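Local atomic coordinates of cytoplasmic export protein 1 (Saccharomyces cerevisiae, PDB entry 3VWA), a protein that carries tRNA-binding activity and serves the nuclear tRNA export machinery, where it may pass aminoacylated tRNAs from export receptors at the nuclear pore to the translation machinery. Residues V109-G112 with I113-L117; I241-Y244 with Q245-E249; K258-V261 with M262-E266. One frame throughout, in Å; residues are numbered along the deposited sequence.

The three contacts are successive local turns on helices 106-122, 239-248 and 255-271, in or beside the kinase-like part, ahead of the HEAT repeats at 381-419 and 494-530. Contact 2 lies between the other two: its centre is about 13 Å from that of contact 1 and 11 Å from that of contact 3. Toward contact 1 it presents Y244 and I241, which pack on L111, S114 and Q115; Q115 NE2 comes within 3.5 Å of Y244 CZ. Toward contact 3 it presents F243 and E246, the latter in a probable, short hydrogen bond from OE1 to N264 ND2 (2.5 Å). Contacts 1 and 3 do not touch, with about 12 Å between their nearest atoms.

Contact 1 of 3, residues V109-G112 with I113-L117; sequences VELG and ISQLL
L111 O is gripped by two donors: S114 OG at 2.7 Å and the backbone N of Q115 at 3.1 Å. The hydroxyl oxygen of S114 sits between its own backbone N and carbonyl carbon (chi1 79°), a placement that folds it back over the preceding turn and leaves it 3.5 Å from L111 CD2. The next residue along, Q115, crosses the same leucine at a slant with its extended chain, and NE2 comes within 3.5 Å of L111 CD1. On the other branch of that amide, OE1 rests 3.6 Å from G112 CA; OE1 accepts a hydrogen bond from W144 N. These turns belong to helix 106-122 of the kinase-like region, probably the counterpart of the long helix E of protein kinases. I113 packs on the turn before it: CG1 passes V109 O at 3.4 Å, and CD1 meets V109 CG1 at 4.2 Å in an apolar touch, the two side chains converging on M199. E110, also buried, is held by a salt bridge to K106 and a hydrogen bond from N238. Helix 239-248 covers L111 and Q115, while L116 faces L194 of helix 186-198.

Contact 2 of 3, residues I241-Y244 with Q245-E249; sequences INFY and QELRE
With CG anti to the backbone N in both Y244 (chi1 172°) and F243 (174°), both rings reach the following turn, Y244 meeting R248 and F243 meeting L247. R248 runs its aliphatic chain across the tyrosine: CG lies over one face of the ring, and CD is 3.4 Å from Y244 CE2. A bend at chi3 then turns the guanidinium so that its plane stands only 12° from that of the ring, with R248 NE 3.9 Å from Y244 OH. The arginine is exposed and also touches a crystal neighbour, so its conformation may be influenced by the lattice. Helix 239-248, which carries all these groups, is clamped between helix 106-122, against which Y244 packs, and helix 255-271, which receives F243. The phenylalanine spans to L247 through CE2 and CD2, 3.7 Å apart, and both residues continue onto I288 of helix 283-303. E246 reaches back across F243 with its carboxylate nearly perpendicular to the ring, OE2 4.0 Å from F243 CD1; the partner of OE1 is N264. In the backbone, R248 N bonds to Y244 O at 2.9 Å, and L247 N to F243 O at the same length.

Contact 3 of 3, residues K258-V261 with M262-E266; sequences KLVV and MSNLE
Helix 255-271 forms a roughly antiparallel helical hairpin with helix 239-248, ahead of the HEAT repeats, and two of its turns make up this contact, with S263 holding L259 O on one side and M262 packing on V261 on another. L259 O accepts two bonds from S263, one from its backbone N and one from OG, each 2.8 Å long. The two donors arrive from opposite faces of the carbonyl plane. OG can do so because it lies anti to its own carbonyl carbon, beside the backbone N (chi1 -65°), which brings it back to the preceding turn. S263 is partly exposed. On the buried side lies M262, modelled as selenomethionine, with V261 and L265. Its chain is bent at chi2 and chi3, and this curls the methyl back on the helix: M262 CE lies 3.6 Å from V261 CG1, though still closer approaches to the V261 backbone leave its exact position doubtful. F243, I295 and F324 close round this selenomethionine from three other helices, and L265 adds its own packing against F243 and I288. The backbone of N264 makes a short bond to V260 O, 2.6 Å from N to O. The N264 side chain runs alongside that of V260, pointing the same way; ND2, whose polar partner is E246, lies 3.9 Å from V260 CG1.

Contact 1 of 3, residues V109-G112 with I113-L117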
ATOM      1  N   VAL A 109      12.066  15.000  -1.542  1.00 28.27           N
ATOM      2  CA  VAL A 109      11.983  16.213  -2.346  1.00 26.10           C
ATOM      3  C   VAL A 109      13.293  16.282  -3.157  1.00 25.55           C
ATOM      4  O   VAL A 109      13.285  16.597  -4.341  1.00 30.65           O
ATOM      5  CB  VAL A 109      11.834  17.493  -1.417  1.00 28.37           C
ATOM      6  CG1 VAL A 109      11.878  18.816  -2.212  1.00 25.11           C
ATOM      7  CG2 VAL A 109      10.570  17.444  -0.567  1.00 26.97           C
ATOM      8  N   GLU A 110      14.409  15.971  -2.516  1.00 23.78           N
ATOM      9  CA  GLU A 110      15.698  16.012  -3.153  1.00 25.75           C
ATOM     10  C   GLU A 110      15.798  14.936  -4.261  1.00 24.82           C
ATOM     11  O   GLU A 110      16.367  15.177  -5.307  1.00 25.27           O
ATOM     12  CB  GLU A 110      16.841  15.801  -2.119  1.00 26.40           C
ATOM     13  CG  GLU A 110      17.172  16.996  -1.211  1.00 30.16           C
ATOM     14  CD  GLU A 110      17.977  16.595   0.026  1.00 30.59           C
ATOM     15  OE1 GLU A 110      18.845  15.681  -0.083  1.00 30.02           O
ATOM     16  OE2 GLU A 110      17.741  17.193   1.101  1.00 25.77           O
ATOM     17  N   LEU A 111      15.275  13.754  -3.989  1.00 26.07           N
ATOM     18  CA  LEU A 111      15.168  12.695  -5.003  1.00 29.51           C
ATOM     19  C   LEU A 111      14.371  13.159  -6.226  1.00 28.22           C
ATOM     20  O   LEU A 111      14.819  12.980  -7.341  1.00 27.06           O
ATOM     21  CB  LEU A 111      14.572  11.429  -4.391  1.00 30.81           C
ATOM     22  CG  LEU A 111      14.816  10.032  -5.021  1.00 32.91           C
ATOM     23  CD1 LEU A 111      13.511   9.411  -5.439  1.00 28.69           C
ATOM     24  CD2 LEU A 111      15.861   9.940  -6.133  1.00 30.25           C
ATOM     25  N   GLY A 112      13.239  13.833  -6.025  1.00 29.13           N
ATOM     26  CA  GLY A 112      12.443  14.285  -7.184  1.00 25.91           C
ATOM     27  C   GLY A 112      13.187  15.333  -7.973  1.00 27.99           C
ATOM     28  O   GLY A 112      13.247  15.319  -9.206  1.00 26.58           O
ATOM     29  N   ILE A 113      13.824  16.238  -7.251  1.00 28.65           N
ATOM     30  CA  ILE A 113      14.646  17.264  -7.911  1.00 26.79           C
ATOM     31  C   ILE A 113      15.731  16.617  -8.754  1.00 25.79           C
ATOM     32  O   ILE A 113      16.013  17.077  -9.857  1.00 25.20           O
ATOM     33  CB  ILE A 113      15.278  18.200  -6.869  1.00 27.50           C
ATOM     34  CG1 ILE A 113      14.182  19.141  -6.332  1.00 29.83           C
ATOM     35  CG2 ILE A 113      16.407  19.011  -7.464  1.00 21.97           C
ATOM     36  CD1 ILE A 113      14.644  19.933  -5.109  1.00 28.40           C
ATOM     37  N   SER A 114      16.329  15.550  -8.235  1.00 26.00           N
ATOM     38  CA  SER A 114      17.360  14.815  -8.997  1.00 24.82           C
ATOM     39  C   SER A 114      16.772  14.160 -10.287  1.00 27.39           C
ATOM     40  O   SER A 114      17.456  14.082 -11.322  1.00 26.33           O
ATOM     41  CB  SER A 114      18.114  13.809  -8.131  1.00 24.07           C
ATOM     42  OG  SER A 114      17.412  12.589  -7.888  1.00 23.86           O
ATOM     43  N   GLN A 115      15.496  13.768 -10.253  1.00 24.23           N
ATOM     44  CA  GLN A 115      14.870  13.206 -11.426  1.00 26.10           C
ATOM     45  C   GLN A 115      14.613  14.299 -12.466  1.00 30.03           C
ATOM     46  O   GLN A 115      14.795  14.069 -13.658  1.00 33.41           O
ATOM     47  CB  GLN A 115      13.585  12.477 -11.044  1.00 26.97           C
ATOM     48  CG  GLN A 115      13.830  11.180 -10.289  1.00 23.96           C
ATOM     49  CD  GLN A 115      12.661  10.773  -9.438  1.00 24.30           C
ATOM     50  OE1 GLN A 115      11.679  11.511  -9.308  1.00 25.05           O
ATOM     51  NE2 GLN A 115      12.745   9.579  -8.852  1.00 24.50           N
ATOM     52  N   LEU A 116      14.259  15.505 -12.007  1.00 30.51           N
ATOM     53  CA  LEU A 116      14.000  16.627 -12.904  1.00 27.62           C
ATOM     54  C   LEU A 116      15.312  17.080 -13.561  1.00 27.45           C
ATOM     55  O   LEU A 116      15.318  17.461 -14.728  1.00 28.34           O
ATOM     56  CB  LEU A 116      13.370  17.799 -12.131  1.00 27.26           C
ATOM     57  CG  LEU A 116      11.984  17.616 -11.548  1.00 26.34           C
ATOM     58  CD1 LEU A 116      11.557  18.954 -10.981  1.00 30.51           C
ATOM     59  CD2 LEU A 116      10.950  17.194 -12.598  1.00 25.07           C
ATOM     60  N   LEU A 117      16.410  17.009 -12.809  1.00 24.82           N
ATOM     61  CA  LEU A 117      17.724  17.338 -13.326  1.00 24.61           C
ATOM     62  C   LEU A 117      18.219  16.349 -14.387  1.00 25.54           C
ATOM     63  O   LEU A 117      18.824  16.751 -15.367  1.00 29.87           O
ATOM     64  CB  LEU A 117      18.725  17.494 -12.159  1.00 24.83           C
ATOM     65  CG  LEU A 117      18.451  18.752 -11.285  1.00 30.86           C
ATOM     66  CD1 LEU A 117      19.180  18.694  -9.941  1.00 30.68           C
ATOM     67  CD2 LEU A 117      18.891  20.047 -11.976  1.00 26.94           C
TER

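Contact 2 of 3, residues I241-Y244 with Q245-E249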
ATOM      1  N   ILE A 241      18.629   8.857  -3.076  1.00 31.56           N
ATOM      2  CA  ILE A 241      19.230   9.102  -4.371  1.00 34.56           C
ATOM      3  C   ILE A 241      20.028   7.863  -4.841  1.00 38.01           C
ATOM      4  O   ILE A 241      19.856   7.383  -5.979  1.00 31.15           O
ATOM      5  CB  ILE A 241      20.093  10.371  -4.345  1.00 34.61           C
ATOM      6  CG1 ILE A 241      19.167  11.582  -4.269  1.00 34.46           C
ATOM      7  CG2 ILE A 241      20.968  10.451  -5.600  1.00 34.24           C
ATOM      8  CD1 ILE A 241      19.882  12.907  -4.352  1.00 35.32           C
ATOM      9  N   ASN A 242      20.856   7.323  -3.942  1.00 36.34           N
ATOM     10  CA  ASN A 242      21.613   6.102  -4.235  1.00 37.02           C
ATOM     11  C   ASN A 242      20.702   4.884  -4.406  1.00 31.17           C
ATOM     12  O   ASN A 242      20.893   4.061  -5.281  1.00 29.96           O
ATOM     13  CB  ASN A 242      22.645   5.821  -3.136  1.00 41.72           C
ATOM     14  CG  ASN A 242      23.682   6.944  -3.000  1.00 50.74           C
ATOM     15  OD1 ASN A 242      23.506   7.882  -2.211  1.00 46.54           O
ATOM     16  ND2 ASN A 242      24.761   6.867  -3.804  1.00 50.91           N
ATOM     17  N   PHE A 243      19.721   4.729  -3.545  1.00 27.07           N
ATOM     18  CA  PHE A 243      18.933   3.525  -3.651  1.00 25.80           C
ATOM     19  C   PHE A 243      18.130   3.469  -4.987  1.00 26.47           C
ATOM     20  O   PHE A 243      18.014   2.418  -5.628  1.00 22.25           O
ATOM     21  CB  PHE A 243      18.087   3.334  -2.419  1.00 23.46           C
ATOM     22  CG  PHE A 243      17.148   2.197  -2.517  1.00 21.92           C
ATOM     23  CD1 PHE A 243      17.614   0.891  -2.436  1.00 24.28           C
ATOM     24  CD2 PHE A 243      15.809   2.424  -2.788  1.00 24.08           C
ATOM     25  CE1 PHE A 243      16.742  -0.143  -2.580  1.00 22.68           C
ATOM     26  CE2 PHE A 243      14.917   1.388  -2.900  1.00 22.49           C
ATOM     27  CZ  PHE A 243      15.388   0.096  -2.801  1.00 21.37           C
ATOM     28  N   TYR A 244      17.645   4.624  -5.407  1.00 24.71           N
ATOM     29  CA  TYR A 244      16.906   4.755  -6.597  1.00 26.79           C
ATOM     30  C   TYR A 244      17.765   4.350  -7.833  1.00 27.09           C
ATOM     31  O   TYR A 244      17.294   3.704  -8.715  1.00 27.13           O
ATOM     32  CB  TYR A 244      16.431   6.199  -6.687  1.00 25.46           C
ATOM     33  CG  TYR A 244      15.792   6.527  -8.007  1.00 23.49           C
ATOM     34  CD1 TYR A 244      14.530   6.015  -8.339  1.00 22.99           C
ATOM     35  CD2 TYR A 244      16.456   7.321  -8.931  1.00 26.17           C
ATOM     36  CE1 TYR A 244      13.943   6.298  -9.544  1.00 22.00           C
ATOM     37  CE2 TYR A 244      15.877   7.624 -10.149  1.00 26.63           C
ATOM     38  CZ  TYR A 244      14.605   7.089 -10.430  1.00 26.92           C
ATOM     39  OH  TYR A 244      13.983   7.385 -11.604  1.00 32.83           O
ATOM     40  N   GLN A 245      19.022   4.733  -7.861  1.00 29.06           N
ATOM     41  CA  GLN A 245      19.917   4.301  -8.892  1.00 34.71           C
ATOM     42  C   GLN A 245      20.072   2.763  -8.980  1.00 36.66           C
ATOM     43  O   GLN A 245      20.094   2.218 -10.098  1.00 34.34           O
ATOM     44  CB  GLN A 245      21.274   5.007  -8.769  1.00 40.45           C
ATOM     45  CG  GLN A 245      22.259   4.641  -9.858  1.00 50.46           C
ATOM     46  CD  GLN A 245      23.671   5.141  -9.607  1.00 59.22           C
ATOM     47  OE1 GLN A 245      23.878   6.204  -9.006  1.00 70.32           O
ATOM     48  NE2 GLN A 245      24.656   4.381 -10.083  1.00 60.88           N
ATOM     49  N   GLU A 246      20.190   2.094  -7.826  1.00 29.54           N
ATOM     50  CA  GLU A 246      20.197   0.635  -7.751  1.00 31.39           C
ATOM     51  C   GLU A 246      18.907   0.073  -8.315  1.00 31.06           C
ATOM     52  O   GLU A 246      18.929  -0.845  -9.142  1.00 29.45           O
ATOM     53  CB  GLU A 246      20.308   0.137  -6.295  1.00 31.57           C
ATOM     54  CG  GLU A 246      21.657   0.240  -5.632  1.00 31.94           C
ATOM     55  CD  GLU A 246      21.576  -0.156  -4.165  1.00 32.67           C
ATOM     56  OE1 GLU A 246      21.581  -1.363  -3.847  1.00 30.60           O
ATOM     57  OE2 GLU A 246      21.512   0.755  -3.309  1.00 38.00           O
ATOM     58  N   LEU A 247      17.785   0.639  -7.872  1.00 27.48           N
ATOM     59  CA  LEU A 247      16.483   0.174  -8.246  1.00 29.42           C
ATOM     60  C   LEU A 247      16.286   0.217  -9.754  1.00 31.04           C
ATOM     61  O   LEU A 247      15.878  -0.784 -10.359  1.00 30.23           O
ATOM     62  CB  LEU A 247      15.429   1.045  -7.578  1.00 31.65           C
ATOM     63  CG  LEU A 247      14.117   0.396  -7.184  1.00 36.57           C
ATOM     64  CD1 LEU A 247      14.340  -0.909  -6.437  1.00 35.97           C
ATOM     65  CD2 LEU A 247      13.370   1.411  -6.291  1.00 38.61           C
ATOM     66  N   ARG A 248      16.578   1.368 -10.347  1.00 28.68           N
ATOM     67  CA  ARG A 248      16.500   1.569 -11.786  1.00 35.34           C
ATOM     68  C   ARG A 248      17.314   0.593 -12.604  1.00 32.75           C
ATOM     69  O   ARG A 248      16.987   0.387 -13.742  1.00 36.24           O
ATOM     70  CB  ARG A 248      17.081   2.916 -12.158  1.00 37.58           C
ATOM     71  CG  ARG A 248      16.096   3.994 -12.499  1.00 45.57           C
ATOM     72  CD  ARG A 248      16.895   5.281 -12.407  1.00 53.65           C
ATOM     73  NE  ARG A 248      16.986   6.001 -13.665  1.00 60.21           N
ATOM     74  CZ  ARG A 248      17.893   6.941 -13.930  1.00 69.94           C
ATOM     75  NH1 ARG A 248      17.870   7.562 -15.104  1.00 70.77           N
ATOM     76  NH2 ARG A 248      18.826   7.261 -13.034  1.00 69.02           N
ATOM     77  N   GLU A 249      18.379   0.050 -12.021  1.00 31.81           N
ATOM     78  CA  GLU A 249      19.300  -0.853 -12.691  1.00 31.78           C
ATOM     79  C   GLU A 249      19.003  -2.277 -12.317  1.00 27.23           C
ATOM     80  O   GLU A 249      19.719  -3.200 -12.704  1.00 26.99           O
ATOM     81  CB  GLU A 249      20.729  -0.520 -12.260  1.00 32.65           C
ATOM     82  CG  GLU A 249      21.320   0.610 -13.074  1.00 40.95           C
ATOM     83  CD  GLU A 249      22.759   0.925 -12.709  1.00 44.10           C
ATOM     84  OE1 GLU A 249      23.487   0.061 -12.167  1.00 49.27           O
ATOM     85  OE2 GLU A 249      23.165   2.056 -12.983  1.00 51.46           O
TER

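Contact 3 of 3, residues K258-V261 with M262-E266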
ATOM      1  N   LYS A 258      20.621  -8.434  -7.695  1.00 19.96           N
ATOM      2  CA  LYS A 258      19.265  -8.013  -7.291  1.00 21.99           C
ATOM      3  C   LYS A 258      18.945  -8.172  -5.811  1.00 20.75           C
ATOM      4  O   LYS A 258      18.318  -7.292  -5.191  1.00 15.58           O
ATOM      5  CB  LYS A 258      18.235  -8.834  -8.091  1.00 23.48           C
ATOM      6  CG  LYS A 258      18.363  -8.563  -9.566  1.00 25.02           C
ATOM      7  CD  LYS A 258      17.102  -9.111 -10.233  1.00 28.27           C
ATOM      8  CE  LYS A 258      17.178  -8.943 -11.721  1.00 29.05           C
ATOM      9  NZ  LYS A 258      15.816  -9.424 -12.134  1.00 36.59           N
ATOM     10  N   LEU A 259      19.358  -9.328  -5.293  1.00 19.80           N
ATOM     11  CA  LEU A 259      19.254  -9.662  -3.906  1.00 21.98           C
ATOM     12  C   LEU A 259      20.017  -8.665  -3.011  1.00 21.88           C
ATOM     13  O   LEU A 259      19.573  -8.375  -1.876  1.00 21.87           O
ATOM     14  CB  LEU A 259      19.905 -11.027  -3.680  1.00 23.42           C
ATOM     15  CG  LEU A 259      19.239 -12.032  -2.752  1.00 33.03           C
ATOM     16  CD1 LEU A 259      20.285 -12.988  -2.134  1.00 31.25           C
ATOM     17  CD2 LEU A 259      18.343 -11.433  -1.659  1.00 30.12           C
ATOM     18  N   VAL A 260      21.180  -8.188  -3.464  1.00 17.82           N
ATOM     19  CA  VAL A 260      21.867  -7.141  -2.696  1.00 19.34           C
ATOM     20  C   VAL A 260      21.010  -5.835  -2.611  1.00 22.69           C
ATOM     21  O   VAL A 260      20.922  -5.202  -1.557  1.00 22.61           O
ATOM     22  CB  VAL A 260      23.230  -6.787  -3.255  1.00 17.38           C
ATOM     23  CG1 VAL A 260      23.771  -5.503  -2.581  1.00 17.49           C
ATOM     24  CG2 VAL A 260      24.217  -7.961  -3.055  1.00 16.78           C
ATOM     25  N   VAL A 261      20.433  -5.429  -3.735  1.00 22.07           N
ATOM     26  CA  VAL A 261      19.542  -4.260  -3.803  1.00 22.13           C
ATOM     27  C   VAL A 261      18.408  -4.373  -2.782  1.00 23.03           C
ATOM     28  O   VAL A 261      18.131  -3.436  -2.036  1.00 21.31           O
ATOM     29  CB  VAL A 261      18.916  -4.126  -5.183  1.00 23.84           C
ATOM     30  CG1 VAL A 261      17.893  -2.952  -5.202  1.00 22.98           C
ATOM     31  CG2 VAL A 261      20.030  -3.958  -6.229  1.00 22.28           C
HETATM   32  N   MSE A 262      17.764  -5.523  -2.753  1.00 23.04           N
HETATM   33  CA  MSE A 262      16.753  -5.797  -1.717  1.00 24.10           C
HETATM   34  C   MSE A 262      17.345  -5.858  -0.331  1.00 22.88           C
HETATM   35  O   MSE A 262      16.725  -5.416   0.590  1.00 25.46           O
HETATM   36  CB  MSE A 262      15.998  -7.095  -2.025  1.00 23.44           C
HETATM   37  CG  MSE A 262      15.109  -6.982  -3.272  1.00 23.68           C
HETATM   38 SE   MSE A 262      14.206  -5.212  -3.575  1.00 30.74          SE
HETATM   39  CE  MSE A 262      15.232  -3.725  -2.964  1.00 33.54           C
ATOM     40  N   SER A 263      18.524  -6.450  -0.165  1.00 22.05           N
ATOM     41  CA  SER A 263      19.244  -6.349   1.110  1.00 22.04           C
ATOM     42  C   SER A 263      19.553  -4.923   1.564  1.00 19.84           C
ATOM     43  O   SER A 263      19.457  -4.584   2.777  1.00 19.39           O
ATOM     44  CB  SER A 263      20.507  -7.173   1.036  1.00 22.51           C
ATOM     45  OG  SER A 263      20.046  -8.509   0.913  1.00 23.69           O
ATOM     46  N   ASN A 264      19.899  -4.083   0.608  1.00 18.68           N
ATOM     47  CA  ASN A 264      20.085  -2.664   0.888  1.00 21.91           C
ATOM     48  C   ASN A 264      18.752  -2.023   1.287  1.00 24.63           C
ATOM     49  O   ASN A 264      18.682  -1.226   2.239  1.00 22.85           O
ATOM     50  CB  ASN A 264      20.664  -1.949  -0.330  1.00 21.09           C
ATOM     51  CG  ASN A 264      22.133  -2.193  -0.457  1.00 23.13           C
ATOM     52  OD1 ASN A 264      22.760  -2.618   0.512  1.00 21.49           O
ATOM     53  ND2 ASN A 264      22.711  -1.908  -1.638  1.00 22.09           N
ATOM     54  N   LEU A 265      17.681  -2.432   0.600  1.00 22.42           N
ATOM     55  CA  LEU A 265      16.358  -1.913   0.920  1.00 22.23           C
ATOM     56  C   LEU A 265      16.006  -2.288   2.339  1.00 23.03           C
ATOM     57  O   LEU A 265      15.533  -1.449   3.098  1.00 23.07           O
ATOM     58  CB  LEU A 265      15.313  -2.413  -0.056  1.00 20.44           C
ATOM     59  CG  LEU A 265      13.814  -2.274   0.307  1.00 24.61           C
ATOM     60  CD1 LEU A 265      13.447  -0.813   0.522  1.00 23.73           C
ATOM     61  CD2 LEU A 265      12.949  -2.869  -0.816  1.00 21.20           C
ATOM     62  N   GLU A 266      16.240  -3.540   2.696  1.00 20.65           N
ATOM     63  CA  GLU A 266      15.951  -3.981   4.043  1.00 23.38           C
ATOM     64  C   GLU A 266      16.697  -3.205   5.145  1.00 25.21           C
ATOM     65  O   GLU A 266      16.147  -3.029   6.212  1.00 21.74           O
ATOM     66  CB  GLU A 266      16.297  -5.466   4.210  1.00 21.80           C
ATOM     67  CG  GLU A 266      16.033  -6.078   5.602  1.00 23.62           C
ATOM     68  CD  GLU A 266      16.841  -7.373   5.821  1.00 25.48           C
ATOM     69  OE1 GLU A 266      17.506  -7.835   4.868  1.00 27.39           O
ATOM     70  OE2 GLU A 266      16.862  -7.924   6.937  1.00 28.44           O
TER